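Local structure of 2-hydroxyhepta-2,4-diene-1, 7-dioateisomerase (3R6O) at residues A63-I67 against P99-G104; P168-I172 against S269-R275; E236-F240 against G252-D256. The protein is a probable 2-hydroxyhepta-2,4-diene-1,7-dioate isomerase, a magnesium-binding member of the fumarylacetoacetate hydrolase (FAH) family. One frame throughout, in Å; residues are numbered along the deposited sequence.

Interaction 1. Residues A63-I67 against P99-G104; sequences ARELI and PIPEPG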
loop_
_atom_site.group_PDB
_atom_site.type_symbol
_atom_site.label_atom_id
_atom_site.label_comp_id
_atom_site.label_asym_id
_atom_site.label_seq_id
_atom_site.Cartn_x
_atom_site.Cartn_y
_atom_site.Cartn_z
ATOM N N ALA A 63 0.025 13.779 -10.655
ATOM C CA ALA A 63 -1.372 13.823 -10.207
ATOM C C ALA A 63 -1.440 14.199 -8.718
ATOM O O ALA A 63 -2.084 15.188 -8.329
ATOM C CB ALA A 63 -2.034 12.487 -10.448
ATOM N N ARG A 64 -0.741 13.404 -7.908
ATOM C CA ARG A 64 -0.522 13.690 -6.482
ATOM C C ARG A 64 -0.034 15.127 -6.231
ATOM O O ARG A 64 -0.415 15.750 -5.238
ATOM C CB ARG A 64 0.509 12.715 -5.877
ATOM C CG ARG A 64 0.249 11.236 -6.175
ATOM C CD ARG A 64 0.549 10.325 -4.973
ATOM N NE ARG A 64 1.917 10.482 -4.511
ATOM C CZ ARG A 64 2.988 9.940 -5.085
ATOM N NH1 ARG A 64 4.195 10.159 -4.561
ATOM N NH2 ARG A 64 2.868 9.186 -6.177
ATOM N N GLU A 65 0.803 15.642 -7.127
ATOM C CA GLU A 65 1.352 17.004 -6.992
ATOM C C GLU A 65 0.393 18.127 -7.430
ATOM O O GLU A 65 0.493 19.276 -6.939
ATOM C CB GLU A 65 2.678 17.128 -7.753
ATOM N N LEU A 66 -0.485 17.818 -8.383
ATOM C CA LEU A 66 -1.610 18.696 -8.743
ATOM C C LEU A 66 -2.741 18.611 -7.696
ATOM O O LEU A 66 -3.426 19.604 -7.465
ATOM C CB LEU A 66 -2.158 18.351 -10.136
ATOM C CG LEU A 66 -3.589 18.789 -10.495
ATOM C CD1 LEU A 66 -3.609 20.254 -10.893
ATOM C CD2 LEU A 66 -4.200 17.911 -11.608
ATOM N N ILE A 67 -2.956 17.442 -7.085
ATOM C CA ILE A 67 -3.919 17.350 -5.976
ATOM C C ILE A 67 -3.591 18.343 -4.871
ATOM O O ILE A 67 -4.476 19.068 -4.392
ATOM C CB ILE A 67 -3.967 15.942 -5.312
ATOM C CG1 ILE A 67 -4.502 14.883 -6.261
ATOM C CG2 ILE A 67 -4.859 15.967 -4.098
ATOM C CD1 ILE A 67 -5.684 15.339 -7.051
ATOM N N PRO A 99 -7.651 8.490 -12.854
ATOM C CA PRO A 99 -7.348 9.910 -12.568
ATOM C C PRO A 99 -6.157 10.136 -11.605
ATOM O O PRO A 99 -5.405 11.112 -11.773
ATOM C CB PRO A 99 -8.663 10.430 -11.972
ATOM C CG PRO A 99 -9.712 9.487 -12.515
ATOM C CD PRO A 99 -9.057 8.160 -12.526
ATOM N N ILE A 100 -6.004 9.251 -10.614
ATOM C CA ILE A 100 -4.836 9.205 -9.742
ATOM C C ILE A 100 -4.067 7.921 -10.063
ATOM O O ILE A 100 -4.410 6.838 -9.572
ATOM C CB ILE A 100 -5.220 9.224 -8.249
ATOM C CG1 ILE A 100 -6.248 10.336 -7.931
ATOM C CG2 ILE A 100 -3.925 9.304 -7.347
ATOM C CD1 ILE A 100 -5.784 11.779 -8.317
ATOM N N PRO A 101 -3.046 8.027 -10.925
ATOM C CA PRO A 101 -2.487 6.782 -11.422
ATOM C C PRO A 101 -1.550 6.089 -10.436
ATOM O O PRO A 101 -1.361 4.892 -10.543
ATOM C CB PRO A 101 -1.733 7.179 -12.685
ATOM C CG PRO A 101 -1.908 8.624 -12.886
ATOM C CD PRO A 101 -2.699 9.187 -11.758
ATOM N N GLU A 102 -1.019 6.820 -9.470
ATOM C CA GLU A 102 0.029 6.263 -8.566
ATOM C C GLU A 102 -0.216 6.753 -7.157
ATOM O O GLU A 102 0.612 7.498 -6.616
ATOM C CB GLU A 102 1.429 6.714 -9.032
ATOM C CG GLU A 102 1.905 6.038 -10.318
ATOM C CD GLU A 102 3.403 6.177 -10.529
ATOM O OE1 GLU A 102 4.167 6.012 -9.539
ATOM O OE2 GLU A 102 3.817 6.478 -11.674
ATOM N N PRO A 103 -1.374 6.382 -6.572
ATOM C CA PRO A 103 -1.662 6.750 -5.198
ATOM C C PRO A 103 -0.661 6.075 -4.275
ATOM O O PRO A 103 -0.211 4.939 -4.565
ATOM C CB PRO A 103 -3.067 6.164 -4.954
ATOM C CG PRO A 103 -3.131 4.984 -5.814
ATOM C CD PRO A 103 -2.276 5.327 -7.060
ATOM N N GLY A 104 -0.323 6.733 -3.172
ATOM C CA GLY A 104 0.643 6.162 -2.216
ATOM C C GLY A 104 0.130 4.887 -1.560
ATOM O O GLY A 104 0.902 3.969 -1.268
#
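A63, on the first turn of the short helix 63-67, lies closest to the proline-rich loop 99-104 at I100, with 5.8 Å between their CA atoms. This is helix-on-loop packing in the N-terminal part of an FAH-family chain: the loop runs irregularly past the helix on its way into strand 106-110, and no backbone hydrogen bond joins the two. The helix turn itself is closed by I67 N to A63 O at 2.7 Å. Two of its side chains face the loop. A63 points its methyl at the ring of P101, with CB 3.6 Å from CD. One turn on, I67 and I100 extend toward each other tip to tip and meet through their CD1 methyls, 3.8 Å apart; each has CG1 anti to its own carbonyl carbon. Around this apolar patch, W35 touches A63 and P101, while I67 rests on A182 of strand 181-192. R64 supplies the polar part at the more exposed margin. The bend at chi2 brings R64 CD to 3.3 Å from E102 O, and a second bend at chi3 turns the guanidinium back toward that carbonyl. The carboxylate of E102 is not in contact with it, and R64 NH2 remains 4.8 Å from OE1. Instead, R64 NH2 donates to E102 O at 2.9 Å, approaching nearly along the C=O axis, although the oxygen lies 28° out of the guanidinium plane and the N-H is bent to 137°.

Interaction 2. Residues P168-I172 against S269-R275; sequences PGYRI and SATIALR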
loop_
_atom_site.group_PDB
_atom_site.type_symbol
_atom_site.label_atom_id
_atom_site.label_comp_id
_atom_site.label_asym_id
_atom_site.label_seq_id
_atom_site.Cartn_x
_atom_site.Cartn_y
_atom_site.Cartn_z
ATOM N N PRO A 168 -2.366 15.980 3.871
ATOM C CA PRO A 168 -1.984 14.908 4.793
ATOM C C PRO A 168 -2.608 15.054 6.168
ATOM O O PRO A 168 -2.899 16.162 6.616
ATOM C CB PRO A 168 -0.474 15.030 4.883
ATOM C CG PRO A 168 -0.166 16.474 4.558
ATOM C CD PRO A 168 -1.260 16.937 3.627
ATOM N N GLY A 169 -2.789 13.932 6.849
ATOM C CA GLY A 169 -3.380 13.951 8.163
ATOM C C GLY A 169 -3.363 12.603 8.850
ATOM O O GLY A 169 -3.241 11.573 8.205
ATOM N N TYR A 170 -3.468 12.660 10.176
ATOM C CA TYR A 170 -3.437 11.511 11.058
ATOM C C TYR A 170 -4.302 11.868 12.262
ATOM O O TYR A 170 -4.168 12.960 12.804
ATOM C CB TYR A 170 -2.003 11.203 11.483
ATOM C CG TYR A 170 -1.853 10.003 12.416
ATOM C CD1 TYR A 170 -2.429 8.761 12.100
ATOM C CD2 TYR A 170 -1.107 10.101 13.587
ATOM C CE1 TYR A 170 -2.277 7.654 12.955
ATOM C CE2 TYR A 170 -0.954 9.005 14.452
ATOM C CZ TYR A 170 -1.544 7.784 14.126
ATOM O OH TYR A 170 -1.390 6.720 14.995
ATOM N N ARG A 171 -5.201 10.968 12.673
ATOM C CA ARG A 171 -6.215 11.286 13.710
ATOM C C ARG A 171 -6.980 12.578 13.336
ATOM O O ARG A 171 -7.112 13.507 14.144
ATOM C CB ARG A 171 -5.616 11.405 15.115
ATOM C CG ARG A 171 -5.542 10.104 15.893
ATOM C CD ARG A 171 -4.464 9.170 15.354
ATOM N NE ARG A 171 -4.338 7.968 16.171
ATOM C CZ ARG A 171 -3.527 7.793 17.206
ATOM N NH1 ARG A 171 -2.718 8.761 17.656
ATOM N NH2 ARG A 171 -3.544 6.621 17.824
ATOM N N ILE A 172 -7.454 12.589 12.101
ATOM C CA ILE A 172 -8.274 13.654 11.543
ATOM C C ILE A 172 -9.605 13.653 12.261
ATOM O O ILE A 172 -10.245 12.613 12.387
ATOM C CB ILE A 172 -8.510 13.444 10.051
ATOM C CG1 ILE A 172 -7.172 13.385 9.314
ATOM C CG2 ILE A 172 -9.461 14.521 9.433
ATOM C CD1 ILE A 172 -7.324 13.016 7.889
ATOM N N SER A 269 -8.117 7.294 9.363
ATOM C CA SER A 269 -6.953 8.064 9.790
ATOM C C SER A 269 -6.697 7.946 11.293
ATOM O O SER A 269 -5.676 8.398 11.781
ATOM C CB SER A 269 -7.046 9.530 9.387
ATOM O OG SER A 269 -7.934 10.261 10.219
ATOM N N ALA A 270 -7.613 7.375 12.045
ATOM C CA ALA A 270 -7.349 7.075 13.455
ATOM C C ALA A 270 -6.201 6.061 13.637
ATOM O O ALA A 270 -5.580 6.023 14.693
ATOM C CB ALA A 270 -8.623 6.592 14.166
ATOM N N THR A 271 -5.937 5.216 12.638
ATOM C CA THR A 271 -4.856 4.219 12.757
ATOM C C THR A 271 -3.836 4.230 11.608
ATOM O O THR A 271 -2.742 3.662 11.735
ATOM C CB THR A 271 -5.424 2.781 12.921
ATOM O OG1 THR A 271 -5.713 2.216 11.640
ATOM C CG2 THR A 271 -6.643 2.783 13.866
ATOM N N ILE A 272 -4.181 4.896 10.502
ATOM C CA ILE A 272 -3.313 5.038 9.314
ATOM C C ILE A 272 -3.099 6.517 8.927
ATOM O O ILE A 272 -4.041 7.248 8.686
ATOM C CB ILE A 272 -3.894 4.274 8.088
ATOM C CG1 ILE A 272 -3.961 2.771 8.411
ATOM C CG2 ILE A 272 -3.038 4.503 6.862
ATOM C CD1 ILE A 272 -4.784 1.942 7.389
ATOM N N ALA A 273 -1.836 6.945 8.892
ATOM C CA ALA A 273 -1.490 8.273 8.472
ATOM C C ALA A 273 -1.658 8.405 6.950
ATOM O O ALA A 273 -1.224 7.542 6.187
ATOM C CB ALA A 273 -0.047 8.605 8.921
ATOM N N LEU A 274 -2.359 9.452 6.524
ATOM C CA LEU A 274 -2.712 9.629 5.123
ATOM C C LEU A 274 -1.903 10.762 4.472
ATOM O O LEU A 274 -1.610 11.762 5.115
ATOM C CB LEU A 274 -4.206 9.945 5.025
ATOM C CG LEU A 274 -5.180 8.895 5.537
ATOM C CD1 LEU A 274 -6.653 9.437 5.486
ATOM C CD2 LEU A 274 -5.020 7.605 4.730
ATOM N N ARG A 275 -1.574 10.587 3.194
ATOM C CA ARG A 275 -0.910 11.602 2.380
ATOM C C ARG A 275 -1.778 11.975 1.184
ATOM O O ARG A 275 -2.624 11.188 0.732
ATOM C CB ARG A 275 0.410 11.038 1.853
ATOM C CG ARG A 275 1.366 10.623 2.971
ATOM C CD ARG A 275 2.652 10.074 2.460
ATOM N NE ARG A 275 3.548 9.738 3.579
ATOM C CZ ARG A 275 4.535 8.831 3.551
ATOM N NH1 ARG A 275 4.827 8.137 2.452
ATOM N NH2 ARG A 275 5.236 8.610 4.662
HETATM O O HOH W 1 -5.683 5.022 17.434
HETATM O O HOH W 2 -9.218 10.213 13.442
#
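The carbonyl oxygen of A270 is gripped twice: R171 NE donates to it at 2.7 Å, and water 1 donates as well while accepting from R171 NH2. NE approaches from above the carbonyl plane, yet the oxygen lies close to the guanidinium plane, at its edge. The bend at chi2 (72°) folds the arginine back over its neighbour, so that CD sits over the centre of one face of the Y170 ring, 3.4 Å above it, and Y170 OH lies over a face of the guanidinium. Y170 has CG anti to its backbone N (chi1 -180°), which brings the ring alongside the turn 269-273, with T271 C at its edge; CD1 comes to 3.3 Å from S269 O and also packs against A273 CB. S269 serves segment 168-172 through two oxygens. Its carbonyl accepts R171 N at 2.8 Å, again from above the plane, and OG receives I172 N at 3.0 Å while also being hydrogen-bonded to V265 O. Farther along, G169 and L274 form a single antiparallel bridge, an isolated hydrogen-bonded pair: L274 N to G169 O is nearly straight (172°), and G169 N returns the bond to L274 O. At the dimer interface R171 forms a salt bridge with E321 of the second subunit, and T137 of that subunit bonds A273 O. Within the same chain, Q105, just ahead of strand 106-110, hydrogen-bonds to A273 O too. The contact thus ties the loop leaving strand 155-165 to the one running from helix 261-269 to strand 279-281.

Interaction 3. Residues E236-F240 against G252-D256; sequences ETFDF and GSTVD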
loop_
_atom_site.group_PDB
_atom_site.type_symbol
_atom_site.label_atom_id
_atom_site.label_comp_id
_atom_site.label_asym_id
_atom_site.label_seq_id
_atom_site.Cartn_x
_atom_site.Cartn_y
_atom_site.Cartn_z
ATOM N N GLU A 236 -20.628 15.570 -0.195
ATOM C CA GLU A 236 -21.763 15.465 -1.081
ATOM C C GLU A 236 -22.350 14.067 -0.988
ATOM O O GLU A 236 -21.799 13.170 -0.343
ATOM C CB GLU A 236 -21.365 15.770 -2.530
ATOM C CG GLU A 236 -20.806 17.190 -2.738
ATOM C CD GLU A 236 -21.016 17.719 -4.138
ATOM O OE1 GLU A 236 -21.827 17.145 -4.899
ATOM O OE2 GLU A 236 -20.397 18.748 -4.469
ATOM N N THR A 237 -23.515 13.942 -1.581
ATOM C CA THR A 237 -24.252 12.692 -1.664
ATOM C C THR A 237 -24.198 12.200 -3.108
ATOM O O THR A 237 -24.247 13.008 -4.055
ATOM C CB THR A 237 -25.657 12.962 -1.160
ATOM O OG1 THR A 237 -25.562 13.237 0.254
ATOM C CG2 THR A 237 -26.610 11.798 -1.406
ATOM N N PHE A 238 -24.060 10.874 -3.274
ATOM C CA PHE A 238 -24.058 10.255 -4.597
ATOM C C PHE A 238 -25.005 9.079 -4.681
ATOM O O PHE A 238 -25.221 8.370 -3.693
ATOM C CB PHE A 238 -22.665 9.777 -4.960
ATOM C CG PHE A 238 -21.655 10.834 -4.841
ATOM C CD1 PHE A 238 -21.304 11.615 -5.926
ATOM C CD2 PHE A 238 -21.092 11.098 -3.614
ATOM C CE1 PHE A 238 -20.398 12.627 -5.777
ATOM C CE2 PHE A 238 -20.175 12.089 -3.471
ATOM C CZ PHE A 238 -19.827 12.855 -4.551
ATOM N N ASP A 239 -25.592 8.901 -5.860
ATOM C CA ASP A 239 -26.390 7.708 -6.155
ATOM C C ASP A 239 -25.692 6.992 -7.271
ATOM O O ASP A 239 -25.281 7.610 -8.234
ATOM C CB ASP A 239 -27.802 8.089 -6.579
ATOM C CG ASP A 239 -28.581 8.754 -5.457
ATOM O OD1 ASP A 239 -28.611 8.204 -4.318
ATOM O OD2 ASP A 239 -29.151 9.834 -5.704
ATOM N N PHE A 240 -25.536 5.683 -7.161
ATOM C CA PHE A 240 -24.698 4.993 -8.132
ATOM C C PHE A 240 -25.249 3.610 -8.451
ATOM O O PHE A 240 -25.914 2.993 -7.615
ATOM C CB PHE A 240 -23.241 4.928 -7.632
ATOM C CG PHE A 240 -23.100 4.375 -6.231
ATOM C CD1 PHE A 240 -22.782 3.057 -6.035
ATOM C CD2 PHE A 240 -23.373 5.163 -5.114
ATOM C CE1 PHE A 240 -22.661 2.532 -4.750
ATOM C CE2 PHE A 240 -23.284 4.634 -3.800
ATOM C CZ PHE A 240 -22.938 3.322 -3.626
ATOM N N GLY A 252 -26.851 1.823 -5.176
ATOM C CA GLY A 252 -26.630 2.408 -3.880
ATOM C C GLY A 252 -26.746 3.915 -3.856
ATOM O O GLY A 252 -26.725 4.585 -4.904
ATOM N N SER A 253 -26.915 4.409 -2.637
ATOM C CA SER A 253 -26.850 5.815 -2.277
ATOM C C SER A 253 -25.908 5.947 -1.061
ATOM O O SER A 253 -25.974 5.158 -0.122
ATOM C CB SER A 253 -28.238 6.293 -1.876
ATOM O OG SER A 253 -28.227 7.609 -1.316
ATOM N N THR A 254 -25.060 6.970 -1.042
ATOM C CA THR A 254 -24.148 7.144 0.080
ATOM C C THR A 254 -24.862 7.423 1.432
ATOM O O THR A 254 -24.247 7.309 2.495
ATOM C CB THR A 254 -23.076 8.205 -0.251
ATOM O OG1 THR A 254 -23.704 9.459 -0.534
ATOM C CG2 THR A 254 -22.233 7.705 -1.484
ATOM N N VAL A 255 -26.170 7.683 1.413
ATOM C CA VAL A 255 -26.920 7.869 2.653
ATOM C C VAL A 255 -27.049 6.569 3.435
ATOM O O VAL A 255 -27.396 6.588 4.613
ATOM C CB VAL A 255 -28.354 8.433 2.428
ATOM C CG1 VAL A 255 -28.286 9.802 1.775
ATOM C CG2 VAL A 255 -29.214 7.468 1.626
ATOM N N ASP A 256 -26.782 5.445 2.779
ATOM C CA ASP A 256 -26.886 4.151 3.447
ATOM C C ASP A 256 -25.571 3.692 4.044
ATOM O O ASP A 256 -25.477 2.594 4.619
ATOM C CB ASP A 256 -27.448 3.108 2.484
ATOM C CG ASP A 256 -28.911 3.370 2.167
ATOM O OD1 ASP A 256 -29.684 3.532 3.152
ATOM O OD2 ASP A 256 -29.290 3.419 0.968
HETATM O O HOH W 3 -24.367 10.806 1.684
#
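F240 and G252 bond each other in both directions, F240 N to G252 O at 2.8 Å and G252 N to F240 O at 2.9 Å, as an antiparallel hydrogen-bonded pair near the open end of the hairpin 239-244/247-253. The non-hydrogen-bonded pair D239-S253 follows. There the backbone offers CA-H...O contacts instead, S253 CA to F238 O and D239 CA to G252 O, while S253 OG reaches D239 OD1 only weakly. Beyond it T254 satisfies both polar backbone atoms of F238: T254 N donates to F238 O at 3.0 Å, and T254 OG1 accepts F238 N at 3.1 Å. The threonine's chi1 of 60° sets OG1 between its own N and carbonyl carbon, facing F238 N; water 3 bridges the same oxygen to T237 OG1. The F240 ring lies over glycine, with G252 CA 4.0 Å from its centroid and 19° off the normal, a CH-pi contact. Outside the hairpin, K310 forms a salt bridge with E236 and a cation-pi contact with F238. F240 reaches I159 and I161 of strand 155-165, close to the magnesium ligand E160, while F238 and T254 pack against F261 of helix 261-269.

The three contacts illustrate how regularity of backbone pairing changes with place in a fold. Interaction 3 belongs to a true hairpin at the edge of the five-stranded sheet, with repeated main-chain bonds and F240 turned toward strand 155-165, which carries E160. Interaction 2 keeps one bridge and one further main-chain bond, and adds side chains and water, while interaction 1 has no main-chain bond across it and mixes methyl packing with a single arginine bond. All three are partly buried. Helix 261-269 is common to two of them: it leads into 269-275 and packs F261 against F238 and T254. Interactions 1 and 2, centres about 17 Å apart, both touch the second subunit; interaction 3 does not.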